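Local coordinates for paenibacillus xanthan lyase (Paenibacillus, PDB 6F2P), which probably cleaves, by beta-elimination, the terminal mannosyl-glucuronosyl linkage of xanthan side chains, as a calcium-binding polysaccharide lyase of family 8, at residues H76-A81 against L134-A139; S717-I722 against S744-F749; H971-T976 against N1026-A1031. All blocks are in the same frame, centred on the assembly; numbering follows the deposited sequence.

Interaction 1: H76-A81 against L134-A139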
loop_
_atom_site.group_PDB
_atom_site.type_symbol
_atom_site.label_atom_id
_atom_site.label_comp_id
_atom_site.label_asym_id
_atom_site.label_seq_id
_atom_site.Cartn_x
_atom_site.Cartn_y
_atom_site.Cartn_z
ATOM N N HIS A 76 -40.841 8.807 12.527
ATOM C CA HIS A 76 -41.776 8.777 13.648
ATOM C C HIS A 76 -42.955 7.862 13.335
ATOM O O HIS A 76 -43.279 6.975 14.136
ATOM C CB HIS A 76 -42.262 10.178 13.996
ATOM C CG HIS A 76 -41.200 11.057 14.567
ATOM N ND1 HIS A 76 -39.966 10.579 14.945
ATOM C CD2 HIS A 76 -41.183 12.388 14.826
ATOM C CE1 HIS A 76 -39.229 11.581 15.410
ATOM N NE2 HIS A 76 -39.953 12.684 15.348
ATOM N N LEU A 77 -43.578 8.072 12.171
ATOM C CA LEU A 77 -44.634 7.181 11.679
ATOM C C LEU A 77 -44.188 5.717 11.600
ATOM O O LEU A 77 -44.930 4.810 11.986
ATOM C CB LEU A 77 -45.148 7.643 10.316
ATOM C CG LEU A 77 -46.016 8.900 10.342
ATOM C CD1 LEU A 77 -46.257 9.416 8.939
ATOM C CD2 LEU A 77 -47.339 8.619 11.049
ATOM N N TYR A 78 -42.971 5.485 11.123
ATOM C CA TYR A 78 -42.456 4.128 11.081
ATOM C C TYR A 78 -42.408 3.477 12.464
ATOM O O TYR A 78 -42.780 2.308 12.620
ATOM C CB TYR A 78 -41.072 4.061 10.440
ATOM C CG TYR A 78 -40.497 2.672 10.542
ATOM C CD1 TYR A 78 -40.965 1.646 9.728
ATOM C CD2 TYR A 78 -39.526 2.369 11.483
ATOM C CE1 TYR A 78 -40.461 0.361 9.837
ATOM C CE2 TYR A 78 -39.016 1.080 11.600
ATOM C CZ TYR A 78 -39.487 0.082 10.774
ATOM O OH TYR A 78 -38.978 -1.192 10.879
ATOM N N ASP A 79 -41.932 4.221 13.458
ATOM C CA ASP A 79 -41.800 3.672 14.809
ATOM C C ASP A 79 -43.149 3.210 15.326
ATOM O O ASP A 79 -43.249 2.151 15.934
ATOM C CB ASP A 79 -41.189 4.690 15.779
ATOM C CG ASP A 79 -39.704 4.912 15.538
ATOM O OD1 ASP A 79 -39.065 4.043 14.906
ATOM O OD2 ASP A 79 -39.171 5.950 15.986
ATOM N N MET A 80 -44.182 4.010 15.064
ATOM C CA MET A 80 -45.545 3.699 15.491
ATOM C C MET A 80 -46.053 2.458 14.762
ATOM O O MET A 80 -46.580 1.525 15.380
ATOM C CB MET A 80 -46.470 4.898 15.240
ATOM C CG MET A 80 -46.096 6.132 16.043
ATOM S SD MET A 80 -46.862 7.666 15.454
ATOM C CE MET A 80 -48.595 7.334 15.765
ATOM N N ALA A 81 -45.884 2.460 13.445
ATOM C CA ALA A 81 -46.222 1.308 12.615
ATOM C C ALA A 81 -45.519 0.034 13.102
ATOM O O ALA A 81 -46.097 -1.053 13.074
ATOM C CB ALA A 81 -45.882 1.597 11.153
ATOM N N LEU A 134 -40.912 5.705 4.214
ATOM C CA LEU A 134 -42.246 5.475 3.672
ATOM C C LEU A 134 -42.391 4.035 3.165
ATOM O O LEU A 134 -43.415 3.395 3.414
ATOM C CB LEU A 134 -42.568 6.491 2.573
ATOM C CG LEU A 134 -43.965 6.442 1.950
ATOM C CD1 LEU A 134 -45.035 6.316 3.009
ATOM C CD2 LEU A 134 -44.213 7.671 1.086
ATOM N N ASN A 135 -41.369 3.528 2.473
ATOM C CA ASN A 135 -41.354 2.131 2.041
ATOM C C ASN A 135 -41.562 1.185 3.211
ATOM O O ASN A 135 -42.319 0.220 3.131
ATOM C CB ASN A 135 -40.031 1.773 1.368
ATOM C CG ASN A 135 -40.030 2.074 -0.103
ATOM O OD1 ASN A 135 -41.090 2.132 -0.732
ATOM N ND2 ASN A 135 -38.834 2.270 -0.674
ATOM N N ASP A 136 -40.875 1.466 4.307
ATOM C CA ASP A 136 -40.932 0.592 5.462
ATOM C C ASP A 136 -42.307 0.620 6.124
ATOM O O ASP A 136 -42.854 -0.428 6.466
ATOM C CB ASP A 136 -39.822 0.946 6.451
ATOM C CG ASP A 136 -38.440 0.636 5.902
ATOM O OD1 ASP A 136 -38.351 0.107 4.769
ATOM O OD2 ASP A 136 -37.447 0.907 6.607
ATOM N N ILE A 137 -42.864 1.818 6.287
ATOM C CA ILE A 137 -44.206 1.967 6.818
ATOM C C ILE A 137 -45.188 1.155 5.993
ATOM O O ILE A 137 -45.903 0.304 6.529
ATOM C CB ILE A 137 -44.657 3.431 6.813
ATOM C CG1 ILE A 137 -43.791 4.246 7.770
ATOM C CG2 ILE A 137 -46.144 3.542 7.195
ATOM C CD1 ILE A 137 -43.908 5.731 7.565
ATOM N N VAL A 138 -45.203 1.410 4.688
ATOM C CA VAL A 138 -46.094 0.704 3.781
ATOM C C VAL A 138 -45.899 -0.811 3.852
ATOM O O VAL A 138 -46.858 -1.569 3.739
ATOM C CB VAL A 138 -45.924 1.199 2.338
ATOM C CG1 VAL A 138 -46.748 0.352 1.375
ATOM C CG2 VAL A 138 -46.332 2.669 2.242
ATOM N N ALA A 139 -44.668 -1.260 4.061
ATOM C CA ALA A 139 -44.425 -2.694 4.167
ATOM C C ALA A 139 -45.179 -3.273 5.362
ATOM O O ALA A 139 -45.859 -4.295 5.250
ATOM C CB ALA A 139 -42.930 -2.987 4.265
#
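Asp136 divides its side chain between two tasks: OD1 is hydrogen-bonded to the hydroxyl of Tyr13 on helix 4-18, while its methylene leans on the ring of Tyr78. No hydrogen bond joins the two segments themselves, so the contact illustrates helix packing largely through apolar and aliphatic surface. The Tyr78 ring is carried across the gap because CG lies anti to the backbone N (chi1 174°), and its CE1 comes 3.5 Å from Asp136 CB. The carboxylate plane is turned 60° from the ring, whose edge faces the backbone N of Ile137. Ile137 is the central wedge. Its CD1 meets CB of Leu77 at 3.6 Å, and its CG1 lies 3.6 Å from the CA of Tyr78; the other branch, CG2, reaches toward the methyl of Ala81 at 4.4 Å. The same isoleucine also touches Leu105 of helix 95-111, and Leu17 of helix 4-18 packs on both Tyr78 and Asp136. The segment axes approach to 9.0 Å and run nearly parallel, with helix 95-111 lying between them in the sequence. The near-parallel packing of alternate helices is consistent with the incomplete alpha/alpha toroid of family 8 polysaccharide lyases, built from helical hairpins.

Interaction 2: S717-I722 against S744-F749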
loop_
_atom_site.group_PDB
_atom_site.type_symbol
_atom_site.label_atom_id
_atom_site.label_comp_id
_atom_site.label_asym_id
_atom_site.label_seq_id
_atom_site.Cartn_x
_atom_site.Cartn_y
_atom_site.Cartn_z
ATOM N N SER A 717 11.126 -21.466 -4.953
ATOM C CA SER A 717 9.944 -20.837 -5.544
ATOM C C SER A 717 10.119 -19.337 -5.698
ATOM O O SER A 717 11.014 -18.744 -5.097
ATOM C CB SER A 717 8.704 -21.125 -4.710
ATOM O OG SER A 717 8.921 -20.752 -3.362
ATOM N N LYS A 718 9.261 -18.722 -6.507
ATOM C CA LYS A 718 9.358 -17.292 -6.753
ATOM C C LYS A 718 8.090 -16.730 -7.387
ATOM O O LYS A 718 7.413 -17.411 -8.154
ATOM C CB LYS A 718 10.576 -16.972 -7.629
ATOM C CG LYS A 718 10.361 -17.149 -9.122
ATOM C CD LYS A 718 11.545 -16.624 -9.930
ATOM C CE LYS A 718 11.194 -16.543 -11.403
ATOM N NZ LYS A 718 9.826 -15.946 -11.601
ATOM N N ASP A 719 7.768 -15.484 -7.053
ATOM C CA ASP A 719 6.673 -14.784 -7.704
ATOM C C ASP A 719 7.101 -14.410 -9.111
ATOM O O ASP A 719 8.292 -14.424 -9.426
ATOM C CB ASP A 719 6.281 -13.532 -6.914
ATOM C CG ASP A 719 5.419 -13.849 -5.703
ATOM O OD1 ASP A 719 4.588 -14.776 -5.786
ATOM O OD2 ASP A 719 5.561 -13.167 -4.669
ATOM N N ASN A 720 6.130 -14.074 -9.955
ATOM C CA ASN A 720 6.390 -13.817 -11.368
ATOM C C ASN A 720 7.457 -12.761 -11.632
ATOM O O ASN A 720 8.394 -12.985 -12.399
ATOM C CB ASN A 720 5.109 -13.394 -12.075
ATOM C CG ASN A 720 3.990 -14.375 -11.874
ATOM O OD1 ASN A 720 2.822 -13.982 -11.706
ATOM N ND2 ASN A 720 4.329 -15.669 -11.888
ATOM N N GLU A 721 7.313 -11.608 -10.992
ATOM C CA GLU A 721 8.128 -10.452 -11.340
ATOM C C GLU A 721 9.555 -10.523 -10.792
ATOM O O GLU A 721 10.345 -9.594 -10.976
ATOM C CB GLU A 721 7.418 -9.163 -10.918
ATOM C CG GLU A 721 6.036 -9.011 -11.550
ATOM C CD GLU A 721 6.072 -9.185 -13.066
ATOM O OE1 GLU A 721 6.975 -8.615 -13.717
ATOM O OE2 GLU A 721 5.204 -9.900 -13.608
ATOM N N ILE A 722 9.884 -11.632 -10.136
ATOM C CA ILE A 722 11.246 -11.882 -9.673
ATOM C C ILE A 722 12.096 -12.500 -10.780
ATOM O O ILE A 722 11.671 -13.436 -11.448
ATOM C CB ILE A 722 11.276 -12.860 -8.484
ATOM C CG1 ILE A 722 10.414 -12.352 -7.332
ATOM C CG2 ILE A 722 12.712 -13.080 -8.016
ATOM C CD1 ILE A 722 10.997 -11.166 -6.639
ATOM N N SER A 744 3.489 -7.115 -2.413
ATOM C CA SER A 744 4.714 -7.833 -2.090
ATOM C C SER A 744 5.092 -8.921 -3.096
ATOM O O SER A 744 4.239 -9.670 -3.574
ATOM C CB SER A 744 4.596 -8.444 -0.700
ATOM O OG SER A 744 4.568 -7.426 0.283
ATOM N N TYR A 745 6.391 -9.004 -3.383
ATOM C CA TYR A 745 6.969 -10.041 -4.232
ATOM C C TYR A 745 7.928 -10.928 -3.434
ATOM O O TYR A 745 8.838 -10.416 -2.778
ATOM C CB TYR A 745 7.740 -9.390 -5.362
ATOM C CG TYR A 745 6.937 -8.377 -6.136
ATOM C CD1 TYR A 745 6.948 -7.030 -5.783
ATOM C CD2 TYR A 745 6.175 -8.764 -7.223
ATOM C CE1 TYR A 745 6.221 -6.099 -6.498
ATOM C CE2 TYR A 745 5.447 -7.845 -7.944
ATOM C CZ TYR A 745 5.470 -6.514 -7.578
ATOM O OH TYR A 745 4.733 -5.605 -8.301
ATOM N N LYS A 746 7.744 -12.246 -3.507
ATOM C CA LYS A 746 8.535 -13.176 -2.701
ATOM C C LYS A 746 9.375 -14.150 -3.525
ATOM O O LYS A 746 8.986 -14.557 -4.619
ATOM C CB LYS A 746 7.637 -13.956 -1.732
ATOM C CG LYS A 746 7.104 -13.134 -0.564
ATOM C CD LYS A 746 6.033 -13.905 0.203
ATOM C CE LYS A 746 5.512 -13.131 1.412
ATOM N NZ LYS A 746 5.047 -11.763 1.055
ATOM N N VAL A 747 10.532 -14.515 -2.979
ATOM C CA VAL A 747 11.388 -15.531 -3.566
ATOM C C VAL A 747 11.988 -16.372 -2.440
ATOM O O VAL A 747 12.376 -15.844 -1.402
ATOM C CB VAL A 747 12.499 -14.909 -4.451
ATOM C CG1 VAL A 747 13.416 -14.003 -3.639
ATOM C CG2 VAL A 747 13.314 -15.997 -5.149
ATOM N N LYS A 748 12.035 -17.686 -2.630
ATOM C CA LYS A 748 12.594 -18.579 -1.621
ATOM C C LYS A 748 13.713 -19.431 -2.217
ATOM O O LYS A 748 13.502 -20.220 -3.146
ATOM C CB LYS A 748 11.506 -19.455 -0.985
ATOM C CG LYS A 748 12.043 -20.441 0.052
ATOM C CD LYS A 748 10.993 -20.820 1.092
ATOM C CE LYS A 748 9.756 -21.433 0.454
ATOM N NZ LYS A 748 8.798 -22.000 1.454
ATOM N N PHE A 749 14.911 -19.251 -1.676
ATOM C CA PHE A 749 16.089 -19.946 -2.156
ATOM C C PHE A 749 16.372 -21.197 -1.330
ATOM O O PHE A 749 16.039 -21.259 -0.148
ATOM C CB PHE A 749 17.285 -19.010 -2.079
ATOM C CG PHE A 749 17.284 -17.936 -3.123
ATOM C CD1 PHE A 749 17.788 -18.184 -4.392
ATOM C CD2 PHE A 749 16.794 -16.669 -2.837
ATOM C CE1 PHE A 749 17.800 -17.186 -5.362
ATOM C CE2 PHE A 749 16.802 -15.666 -3.802
ATOM C CZ PHE A 749 17.306 -15.924 -5.066
#
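Asp719 pairs with Lys746 through both its backbone and its side chain: Lys746 N donates to Asp719 OD2 at 2.6 Å, and Asp719 N donates to Lys746 O at 2.9 Å. The carboxylate thus stands in for a strand carbonyl just where the edge strand 714-718 leaves the antiparallel sheet of a beta-sandwich. Its OD2 is met on the anti side, somewhat out of the carboxylate plane. The ammonium group of Lys746 turns elsewhere, to a salt bridge with Asp461. Further along, Ser717 and Lys748 form a hydrogen-bonded pair, with Lys748 N to Ser717 O at 2.9 Å and almost straight (178°). Lys718 and Val747 make the adjoining non-hydrogen-bonded pair, where Lys718 CB lies 3.8 Å from Val747 CG2. A type I turn from Asp719 to Ile722 then leads into strand 722-726 of the facing sheet. Ile722, the last residue of the turn, packs on the strand, setting CD1 3.9 Å from Tyr745 CB and CG2 against Val747 CB, while Glu721 CB approaches the Tyr745 ring obliquely. At the start of the turn, Asp719 O accepts from Lys718 NZ at 3.1 Å and from Ile722 N at 3.3 Å, the two donors arriving from opposite faces of its carbonyl plane.

Interaction 3: H971-T976 against N1026-A1031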
loop_
_atom_site.group_PDB
_atom_site.type_symbol
_atom_site.label_atom_id
_atom_site.label_comp_id
_atom_site.label_asym_id
_atom_site.label_seq_id
_atom_site.Cartn_x
_atom_site.Cartn_y
_atom_site.Cartn_z
ATOM N N HIS A 971 65.495 1.489 -32.556
ATOM C CA HIS A 971 66.813 2.116 -32.657
ATOM C C HIS A 971 67.563 1.746 -33.937
ATOM O O HIS A 971 67.124 2.073 -35.039
ATOM C CB HIS A 971 67.672 1.805 -31.428
ATOM C CG HIS A 971 68.683 2.870 -31.118
ATOM N ND1 HIS A 971 69.740 2.667 -30.255
ATOM C CD2 HIS A 971 68.793 4.147 -31.552
ATOM C CE1 HIS A 971 70.459 3.772 -30.176
ATOM N NE2 HIS A 971 69.906 4.686 -30.952
ATOM N N THR A 972 68.710 1.093 -33.784
ATOM C CA THR A 972 69.490 0.612 -34.921
ATOM C C THR A 972 70.137 -0.716 -34.554
ATOM O O THR A 972 70.421 -1.548 -35.416
ATOM C CB THR A 972 70.593 1.609 -35.351
ATOM O OG1 THR A 972 71.145 2.247 -34.192
ATOM C CG2 THR A 972 70.024 2.669 -36.287
ATOM N N ASN A 973 70.358 -0.914 -33.261
ATOM C CA ASN A 973 70.913 -2.162 -32.769
ATOM C C ASN A 973 69.820 -3.199 -32.547
ATOM O O ASN A 973 70.062 -4.241 -31.940
ATOM C CB ASN A 973 71.662 -1.914 -31.464
ATOM C CG ASN A 973 70.805 -1.208 -30.441
ATOM O OD1 ASN A 973 70.012 -1.834 -29.739
ATOM N ND2 ASN A 973 70.948 0.107 -30.361
ATOM N N ARG A 974 68.615 -2.906 -33.034
ATOM C CA ARG A 974 67.493 -3.827 -32.894
ATOM C C ARG A 974 67.490 -4.913 -33.969
ATOM O O ARG A 974 67.977 -4.706 -35.084
ATOM C CB ARG A 974 66.167 -3.070 -32.944
ATOM C CG ARG A 974 65.577 -2.747 -31.590
ATOM C CD ARG A 974 66.395 -1.697 -30.873
ATOM N NE ARG A 974 65.737 -1.246 -29.653
ATOM C CZ ARG A 974 66.326 -0.503 -28.723
ATOM N NH1 ARG A 974 67.592 -0.135 -28.872
ATOM N NH2 ARG A 974 65.654 -0.134 -27.641
ATOM N N ALA A 975 66.933 -6.071 -33.618
ATOM C CA ALA A 975 66.678 -7.128 -34.588
ATOM C C ALA A 975 65.629 -6.672 -35.606
ATOM O O ALA A 975 64.715 -5.908 -35.275
ATOM C CB ALA A 975 66.219 -8.393 -33.884
ATOM N N THR A 976 65.773 -7.138 -36.845
ATOM C CA THR A 976 64.864 -6.765 -37.925
ATOM C C THR A 976 63.834 -7.860 -38.173
ATOM O O THR A 976 62.885 -7.680 -38.941
ATOM C CB THR A 976 65.631 -6.495 -39.240
ATOM O OG1 THR A 976 66.358 -7.668 -39.629
ATOM C CG2 THR A 976 66.609 -5.357 -39.060
ATOM N N ASN A 1026 68.564 -11.138 -35.504
ATOM C CA ASN A 1026 69.835 -10.545 -35.912
ATOM C C ASN A 1026 70.254 -9.305 -35.113
ATOM O O ASN A 1026 71.180 -8.583 -35.502
ATOM C CB ASN A 1026 69.830 -10.254 -37.419
ATOM C CG ASN A 1026 68.754 -9.265 -37.830
ATOM O OD1 ASN A 1026 68.466 -8.299 -37.118
ATOM N ND2 ASN A 1026 68.159 -9.498 -38.993
ATOM N N GLY A 1027 69.568 -9.069 -33.999
ATOM C CA GLY A 1027 69.866 -7.943 -33.134
ATOM C C GLY A 1027 69.119 -8.022 -31.814
ATOM O O GLY A 1027 68.660 -9.094 -31.404
ATOM N N TYR A 1028 68.995 -6.879 -31.146
ATOM C CA TYR A 1028 68.324 -6.815 -29.850
ATOM C C TYR A 1028 66.815 -7.023 -29.977
ATOM O O TYR A 1028 66.171 -6.458 -30.863
ATOM C CB TYR A 1028 68.605 -5.471 -29.167
ATOM C CG TYR A 1028 69.946 -5.396 -28.473
ATOM C CD1 TYR A 1028 70.119 -5.922 -27.200
ATOM C CD2 TYR A 1028 71.039 -4.793 -29.085
ATOM C CE1 TYR A 1028 71.341 -5.854 -26.561
ATOM C CE2 TYR A 1028 72.266 -4.724 -28.452
ATOM C CZ TYR A 1028 72.409 -5.259 -27.189
ATOM O OH TYR A 1028 73.621 -5.199 -26.542
ATOM N N VAL A 1029 66.256 -7.826 -29.077
ATOM C CA VAL A 1029 64.814 -8.061 -29.057
ATOM C C VAL A 1029 64.138 -7.306 -27.906
ATOM O O VAL A 1029 64.375 -7.599 -26.740
ATOM C CB VAL A 1029 64.492 -9.570 -28.952
ATOM C CG1 VAL A 1029 62.981 -9.799 -28.885
ATOM C CG2 VAL A 1029 65.095 -10.322 -30.123
ATOM N N VAL A 1030 63.290 -6.338 -28.243
ATOM C CA VAL A 1030 62.586 -5.535 -27.242
ATOM C C VAL A 1030 61.160 -6.039 -27.002
ATOM O O VAL A 1030 60.451 -6.393 -27.943
ATOM C CB VAL A 1030 62.551 -4.031 -27.654
ATOM C CG1 VAL A 1030 61.548 -3.244 -26.820
ATOM C CG2 VAL A 1030 63.942 -3.415 -27.555
ATOM N N ALA A 1031 60.754 -6.080 -25.735
ATOM C CA ALA A 1031 59.373 -6.384 -25.360
ATOM C C ALA A 1031 58.790 -5.214 -24.569
ATOM O O ALA A 1031 59.369 -4.797 -23.566
ATOM C CB ALA A 1031 59.309 -7.672 -24.536
#
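Arg974 and Tyr1028 form a single backbone bridge between two segments whose touching parts run 102° apart. Tyr1028 N donates to Asn973 O at 3.0 Å, in the carbonyl plane and on a lone pair, and Ala975 N returns a nearly straight bond to Tyr1028 O at 2.9 Å. Beside the bridge, Gly1027 has no side chain to hold the backbones apart, and its CA lies 3.6 Å from that of Ala975; the Ala975 methyl rests over the Gly1027 backbone. Asn1026 then takes hold of Thr976 with both ends of its amide. OD1 accepts from Thr976 N at 2.9 Å, and ND2 donates to Thr976 OG1 at 2.6 Å, the hydroxyl lying in the amide plane. With chi1 of 61°, Asn1026 CG is placed between its own backbone N and carbonyl carbon, and this turns the amide toward Thr976. At the other end of the contact, the Tyr1028 ring presents its edge to Asn973 O, while the Asn973 amide stands almost perpendicular to the ring. The guanidinium of Arg974 lies against Val1030, NE being 3.5 Å from CG2, and its NH1 has a weak hydrogen bond to Asn973 OD1. The contact belongs to the Golvesin C-terminal domain. It ties the connection between strands 960-967 and 978-984 to the approach to strand 1030-1039, whose Ala1031 pairs with Ile938 of strand 937-939 and, like Val1029, packs on Ile1020 of strand 1017-1021.

Overall arrangement
Set side by side, the three contacts are a worked example of chemistry following secondary structure. Interaction 1 is buried and joins two helices of the N-terminal domain without any hydrogen bond between its segments. Interactions 2 and 3 are partly buried and have four such bonds each: the former holds the margin of a sheet and a turn between sheets, the latter a loop beside the start of a strand. In interaction 2 the carboxylate of Asp719 prolongs strand pairing; in interaction 3 the amide of Asn1026 adds two bonds to Thr976 beside an isolated backbone bridge. The three contacts share no helix or strand; the centres of interactions 1 and 3 lie about 118 Å apart, on opposite sides of the molecule's centre.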